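Extracellular solute-binding protein (Bordetella parapertussis, PDB 3PU5) probably captures a small solute, possibly a polyamine, outside the inner membrane and delivers it to an ABC transporter for uptake. Local coordinates at residues Ala4-Ile8 against Lys251-Ala255; Leu160-Gly164 against Ala176-Leu181. All coordinates share one frame; numbering follows the deposited sequence.

Contact 1: Ala4-Ile8 against Lys251-Ala255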
ATOM      1  N   ALA A   4      31.321  11.319 -13.658  1.00 20.00           N
ATOM      2  CA  ALA A   4      31.238  11.642 -12.256  1.00 20.00           C
ATOM      3  C   ALA A   4      29.863  12.159 -11.898  1.00 20.00           C
ATOM      4  O   ALA A   4      29.387  11.906 -10.821  1.00 35.75           O
ATOM      5  CB  ALA A   4      32.271  12.664 -11.906  1.00 20.00           C
ATOM      6  N   ASP A   5      29.230  12.878 -12.797  1.00 20.00           N
ATOM      7  CA  ASP A   5      27.917  13.397 -12.510  1.00 20.00           C
ATOM      8  C   ASP A   5      26.764  12.430 -12.754  1.00 20.00           C
ATOM      9  O   ASP A   5      25.691  12.685 -12.271  1.00 28.25           O
ATOM     10  CB  ASP A   5      27.677  14.733 -13.174  1.00 20.00           C
ATOM     11  CG  ASP A   5      28.682  15.779 -12.749  1.00 20.00           C
ATOM     12  OD1 ASP A   5      29.441  15.545 -11.783  1.00 20.00           O
ATOM     13  OD2 ASP A   5      28.763  16.812 -13.403  1.00 20.00           O
ATOM     14  N   ASP A   6      27.016  11.320 -13.463  1.00 26.43           N
ATOM     15  CA  ASP A   6      25.992  10.323 -13.769  1.00 24.01           C
ATOM     16  C   ASP A   6      25.781   9.251 -12.689  1.00 21.08           C
ATOM     17  O   ASP A   6      26.045   8.103 -12.863  1.00 17.65           O
ATOM     18  CB  ASP A   6      26.254   9.683 -15.091  1.00 29.05           C
ATOM     19  CG  ASP A   6      26.329  10.671 -16.195  1.00 33.01           C
ATOM     20  OD1 ASP A   6      25.385  11.431 -16.402  1.00 28.85           O
ATOM     21  OD2 ASP A   6      27.384  10.670 -16.835  1.00 33.62           O
ATOM     22  N   HIS A   7      25.256   9.710 -11.583  1.00 19.27           N
ATOM     23  CA  HIS A   7      25.108   8.967 -10.387  1.00 17.14           C
ATOM     24  C   HIS A   7      23.918   9.605  -9.664  1.00 15.82           C
ATOM     25  O   HIS A   7      23.974  10.756  -9.361  1.00 17.05           O
ATOM     26  CB  HIS A   7      26.396   9.055  -9.561  1.00 18.67           C
ATOM     27  CG  HIS A   7      26.427   8.180  -8.355  1.00 19.09           C
ATOM     28  ND1 HIS A   7      25.379   7.389  -7.970  1.00 16.06           N
ATOM     29  CD2 HIS A   7      27.398   7.972  -7.445  1.00 15.99           C
ATOM     30  CE1 HIS A   7      25.701   6.741  -6.878  1.00 15.83           C
ATOM     31  NE2 HIS A   7      26.920   7.078  -6.541  1.00 16.18           N
ATOM     32  N   ILE A   8      22.861   8.854  -9.404  1.00 14.13           N
ATOM     33  CA  ILE A   8      21.737   9.387  -8.629  1.00 11.67           C
ATOM     34  C   ILE A   8      21.518   8.649  -7.306  1.00 13.03           C
ATOM     35  O   ILE A   8      21.884   7.473  -7.160  1.00 11.01           O
ATOM     36  CB  ILE A   8      20.394   9.446  -9.438  1.00 13.51           C
ATOM     37  CG1 ILE A   8      19.934   8.049  -9.884  1.00 13.45           C
ATOM     38  CG2 ILE A   8      20.507  10.406 -10.612  1.00 12.91           C
ATOM     39  CD1 ILE A   8      18.520   8.033 -10.504  1.00 11.78           C
ATOM     40  N   LYS A 251      19.457  16.099  -9.455  1.00 16.13           N
ATOM     41  CA  LYS A 251      19.740  15.815 -10.859  1.00 14.41           C
ATOM     42  C   LYS A 251      18.438  15.413 -11.537  1.00 15.80           C
ATOM     43  O   LYS A 251      18.188  14.229 -11.780  1.00 14.08           O
ATOM     44  CB  LYS A 251      20.785  14.703 -10.986  1.00 16.53           C
ATOM     45  CG  LYS A 251      22.169  15.095 -10.461  1.00 17.11           C
ATOM     46  CD  LYS A 251      23.131  13.921 -10.484  1.00 19.70           C
ATOM     47  CE  LYS A 251      24.538  14.348 -10.067  1.00 21.94           C
ATOM     48  NZ  LYS A 251      24.623  14.544  -8.609  1.00 20.62           N
ATOM     49  N   GLU A 252      17.612  16.415 -11.833  1.00 15.97           N
ATOM     50  CA  GLU A 252      16.204  16.190 -12.145  1.00 15.95           C
ATOM     51  C   GLU A 252      15.967  15.376 -13.403  1.00 14.63           C
ATOM     52  O   GLU A 252      15.037  14.580 -13.455  1.00 13.61           O
ATOM     53  CB  GLU A 252      15.446  17.520 -12.207  1.00 17.36           C
ATOM     54  CG  GLU A 252      15.467  18.268 -10.881  1.00 16.86           C
ATOM     55  CD  GLU A 252      14.497  19.427 -10.850  1.00 17.90           C
ATOM     56  OE1 GLU A 252      13.793  19.641 -11.857  1.00 22.00           O
ATOM     57  OE2 GLU A 252      14.427  20.119  -9.814  1.00 19.90           O
ATOM     58  N   ASP A 253      16.813  15.558 -14.413  1.00 15.45           N
ATOM     59  CA  ASP A 253      16.643  14.816 -15.660  1.00 16.28           C
ATOM     60  C   ASP A 253      16.997  13.341 -15.509  1.00 12.58           C
ATOM     61  O   ASP A 253      16.305  12.474 -16.035  1.00 14.03           O
ATOM     62  CB  ASP A 253      17.426  15.467 -16.803  1.00 19.74           C
ATOM     63  CG  ASP A 253      16.792  16.771 -17.267  1.00 22.37           C
ATOM     64  OD1 ASP A 253      15.550  16.886 -17.184  1.00 26.73           O
ATOM     65  OD2 ASP A 253      17.527  17.682 -17.703  1.00 30.18           O
ATOM     66  N   LEU A 254      18.061  13.045 -14.776  1.00 12.29           N
ATOM     67  CA  LEU A 254      18.385  11.650 -14.483  1.00 12.86           C
ATOM     68  C   LEU A 254      17.307  11.018 -13.587  1.00 11.59           C
ATOM     69  O   LEU A 254      16.921   9.871 -13.780  1.00 13.56           O
ATOM     70  CB  LEU A 254      19.755  11.546 -13.814  1.00 13.74           C
ATOM     71  CG  LEU A 254      20.910  12.181 -14.591  1.00 17.34           C
ATOM     72  CD1 LEU A 254      22.253  11.797 -13.976  1.00 19.06           C
ATOM     73  CD2 LEU A 254      20.849  11.753 -16.046  1.00 16.97           C
ATOM     74  N   ALA A 255      16.837  11.780 -12.604  1.00 11.81           N
ATOM     75  CA  ALA A 255      15.783  11.327 -11.697  1.00 12.17           C
ATOM     76  C   ALA A 255      14.492  10.997 -12.455  1.00 12.10           C
ATOM     77  O   ALA A 255      13.873   9.958 -12.210  1.00 12.22           O
ATOM     78  CB  ALA A 255      15.524  12.379 -10.628  1.00 11.57           C
TER
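Lys-251 and Leu-254 lie against the N-terminal tail and the start of strand 7-12, where one lobe of this periplasmic-binding-protein fold brings the beginning of the chain up to helix 252-262. Lys-251 sits at the N-cap position, its backbone N bonded to the carboxylate of Asp-61. Its side chain runs nearly straight through chi2 and chi3 and turns only at chi4 (76°). This lays the methylenes across one carbonyl oxygen of the tail and one at the start of the strand: CE comes to 3.0 Å from Asp-5 O, and CD to 3.5 Å from His-7 O. CE, bonded to the ammonium nitrogen, is probably polarised enough to sit close to Asp-5 O. The ammonium itself makes a weak bond to a glycerol, and NZ stays 5.9 Å from Asp-5 OD1, so the opposite charges do not form a salt bridge. One turn on, Leu-254 meets the tail with CD1, 3.9 Å from Asp-5 O and 4.0 Å from Asp-6 OD1, the Asp-6 and Leu-254 side chains crossing at about a right angle at the inverse gamma turn centred on Asp-6. The chi1 of Ile-8 (62°) wedges CG1 between backbone N and carbonyl carbon and leaves CG2 beside the N, facing the helix; there CG2 presses tightly on Leu-254 CB, at 3.5 Å. Ala-255 adds its backbone N, 4.4 Å from Ile-8 CG2.

Contact 2: Leu160-Gly164 against Ala176-Leu181; sequences LSMFG and ASIATL
Helices 156-167 and 174-184 cross steeply, their axes 7.7 Å apart at 104° in the segments, with Gly-164 CA only 4.3 Å from Ser-177 CA. They are successive helices of the crossover joining the parallel strands 145-148 and 188-192, and they meet with one knob-into-hole fit: Ser-177 sits among Leu-160, Ser-161, Phe-163 and Gly-164. Its OG lies beside its own backbone N (chi1 -66°), 2.6 Å from Leu-160 O. The carbonyl of Asp-173 is also in reach, so which of the two takes the hydroxyl proton is not settled. Leu-160 O already accepts the helical bond from Gly-164 N, and the bare Gly-164 lets the serine in this close. Farther along, Thr-180 rests CG2 over one face of the Phe-163 ring, a CH-pi contact 4.0 Å from the centroid and 27° off the normal. Thr-180 OG1 bonds back to Ala-176 O, on the opposite face of that carbonyl from Thr-180 N, which fixes the rotation that sends CG2 to the ring. Val-133 of helix 129-138 touches both Phe-163 and Thr-180. Leu-160 reaches past the serine, its CD2 4.0 Å from Leu-181 CD2 and 3.6 Å from Ser-177 O.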
ATOM      1  N   LEU A 160     -11.421   0.915   7.932  1.00  9.93           N
ATOM      2  CA  LEU A 160     -12.556   1.652   8.501  1.00 10.15           C
ATOM      3  C   LEU A 160     -13.161   2.636   7.494  1.00 12.73           C
ATOM      4  O   LEU A 160     -14.382   2.795   7.426  1.00 13.51           O
ATOM      5  CB  LEU A 160     -12.142   2.384   9.779  1.00 11.31           C
ATOM      6  CG  LEU A 160     -11.875   1.508  11.012  1.00 12.61           C
ATOM      7  CD1 LEU A 160     -11.091   2.277  12.059  1.00  9.08           C
ATOM      8  CD2 LEU A 160     -13.193   0.976  11.588  1.00 12.60           C
ATOM      9  N   SER A 161     -12.308   3.291   6.708  1.00 12.71           N
ATOM     10  CA  SER A 161     -12.797   4.182   5.653  1.00 14.61           C
ATOM     11  C   SER A 161     -13.767   3.473   4.711  1.00 13.98           C
ATOM     12  O   SER A 161     -14.764   4.060   4.279  1.00 14.01           O
ATOM     13  CB  SER A 161     -11.639   4.775   4.851  1.00 13.82           C
ATOM     14  OG  SER A 161     -11.018   5.816   5.573  1.00 16.79           O
HETATM   15  N   MSE A 162     -13.466   2.219   4.375  1.00 13.92           N
HETATM   16  CA  MSE A 162     -14.361   1.428   3.536  1.00 12.72           C
HETATM   17  C   MSE A 162     -15.688   1.203   4.241  1.00 13.90           C
HETATM   18  O   MSE A 162     -16.738   1.173   3.592  1.00 13.79           O
HETATM   19  CB  MSE A 162     -13.767   0.060   3.200  1.00 13.70           C
HETATM   20  CG  MSE A 162     -12.775   0.052   2.055  1.00 24.09           C
HETATM   21 SE   MSE A 162     -13.553   0.307   0.267  1.00 62.16          SE
HETATM   22  CE  MSE A 162     -15.378  -0.141   0.659  1.00  3.02           C
ATOM     23  N   PHE A 163     -15.634   0.998   5.559  1.00 11.39           N
ATOM     24  CA  PHE A 163     -16.864   0.844   6.332  1.00 13.98           C
ATOM     25  C   PHE A 163     -17.691   2.136   6.274  1.00 13.67           C
ATOM     26  O   PHE A 163     -18.916   2.102   6.150  1.00 13.26           O
ATOM     27  CB  PHE A 163     -16.586   0.476   7.793  1.00 12.44           C
ATOM     28  CG  PHE A 163     -16.067  -0.922   7.996  1.00 10.67           C
ATOM     29  CD1 PHE A 163     -16.000  -1.816   6.947  1.00 11.01           C
ATOM     30  CD2 PHE A 163     -15.676  -1.343   9.261  1.00 12.12           C
ATOM     31  CE1 PHE A 163     -15.530  -3.105   7.142  1.00 11.26           C
ATOM     32  CE2 PHE A 163     -15.196  -2.634   9.474  1.00 11.57           C
ATOM     33  CZ  PHE A 163     -15.126  -3.518   8.409  1.00 12.40           C
ATOM     34  N   GLY A 164     -17.018   3.277   6.372  1.00 12.69           N
ATOM     35  CA  GLY A 164     -17.702   4.554   6.262  1.00 12.46           C
ATOM     36  C   GLY A 164     -18.400   4.704   4.921  1.00 13.68           C
ATOM     37  O   GLY A 164     -19.498   5.250   4.841  1.00 15.43           O
ATOM     38  N   ALA A 176     -19.921   6.373  11.278  1.00 14.77           N
ATOM     39  CA  ALA A 176     -20.416   5.161  10.629  1.00 16.31           C
ATOM     40  C   ALA A 176     -19.351   4.064  10.649  1.00 15.20           C
ATOM     41  O   ALA A 176     -19.652   2.898  10.931  1.00 13.72           O
ATOM     42  CB  ALA A 176     -20.862   5.463   9.194  1.00 14.55           C
ATOM     43  N   SER A 177     -18.110   4.447  10.353  1.00 13.25           N
ATOM     44  CA  SER A 177     -16.974   3.524  10.407  1.00 14.32           C
ATOM     45  C   SER A 177     -16.830   2.860  11.768  1.00 13.41           C
ATOM     46  O   SER A 177     -16.769   1.634  11.871  1.00 12.91           O
ATOM     47  CB  SER A 177     -15.675   4.260  10.074  1.00 12.68           C
ATOM     48  OG  SER A 177     -15.678   4.694   8.727  1.00 14.86           O
ATOM     49  N   ILE A 178     -16.760   3.680  12.811  1.00 12.27           N
ATOM     50  CA  ILE A 178     -16.657   3.179  14.174  1.00 12.90           C
ATOM     51  C   ILE A 178     -17.908   2.405  14.618  1.00 14.70           C
ATOM     52  O   ILE A 178     -17.808   1.378  15.299  1.00 14.29           O
ATOM     53  CB  ILE A 178     -16.356   4.331  15.155  1.00 17.03           C
ATOM     54  CG1 ILE A 178     -14.929   4.862  14.916  1.00 17.89           C
ATOM     55  CG2 ILE A 178     -16.539   3.878  16.593  1.00 17.85           C
ATOM     56  CD1 ILE A 178     -13.815   3.909  15.347  1.00 15.08           C
ATOM     57  N   ALA A 179     -19.080   2.900  14.235  1.00 14.25           N
ATOM     58  CA  ALA A 179     -20.328   2.222  14.563  1.00 17.39           C
ATOM     59  C   ALA A 179     -20.378   0.813  13.970  1.00 14.44           C
ATOM     60  O   ALA A 179     -20.900  -0.097  14.595  1.00 16.59           O
ATOM     61  CB  ALA A 179     -21.523   3.043  14.090  1.00 19.99           C
ATOM     62  N   THR A 180     -19.848   0.644  12.761  1.00 13.97           N
ATOM     63  CA  THR A 180     -19.784  -0.671  12.125  1.00 14.34           C
ATOM     64  C   THR A 180     -18.907  -1.612  12.938  1.00 14.10           C
ATOM     65  O   THR A 180     -19.315  -2.718  13.281  1.00 13.24           O
ATOM     66  CB  THR A 180     -19.231  -0.583  10.684  1.00 12.62           C
ATOM     67  OG1 THR A 180     -20.121   0.204   9.885  1.00 15.52           O
ATOM     68  CG2 THR A 180     -19.125  -1.954  10.060  1.00 12.42           C
ATOM     69  N   LEU A 181     -17.698  -1.161  13.256  1.00 12.61           N
ATOM     70  CA  LEU A 181     -16.762  -1.981  14.015  1.00 13.13           C
ATOM     71  C   LEU A 181     -17.305  -2.285  15.406  1.00 13.93           C
ATOM     72  O   LEU A 181     -17.085  -3.370  15.962  1.00 11.81           O
ATOM     73  CB  LEU A 181     -15.403  -1.285  14.109  1.00 12.07           C
ATOM     74  CG  LEU A 181     -14.307  -2.049  14.850  1.00 13.57           C
ATOM     75  CD1 LEU A 181     -13.986  -3.366  14.134  1.00 10.79           C
ATOM     76  CD2 LEU A 181     -13.071  -1.174  14.960  1.00 12.28           C
TER

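In the fold
The two contacts occupy different lobes and do not touch: their centres are about 46 Å apart, their nearest atoms about 31 Å, and they lie on opposite sides of the chain's centre. The centre of contact 1 is about 28 Å from it, that of contact 2 about 20 Å. In sequence, contact 1 joins parts of the chain 243 residues apart, whereas contact 2, which falls between them, joins successive helices through segments 12 residues apart. Solute-binding proteins of this family generally hold their ligand in the cleft between the lobes. The glycerol by Lys-251 in contact 1 probably comes from the crystallisation liquor.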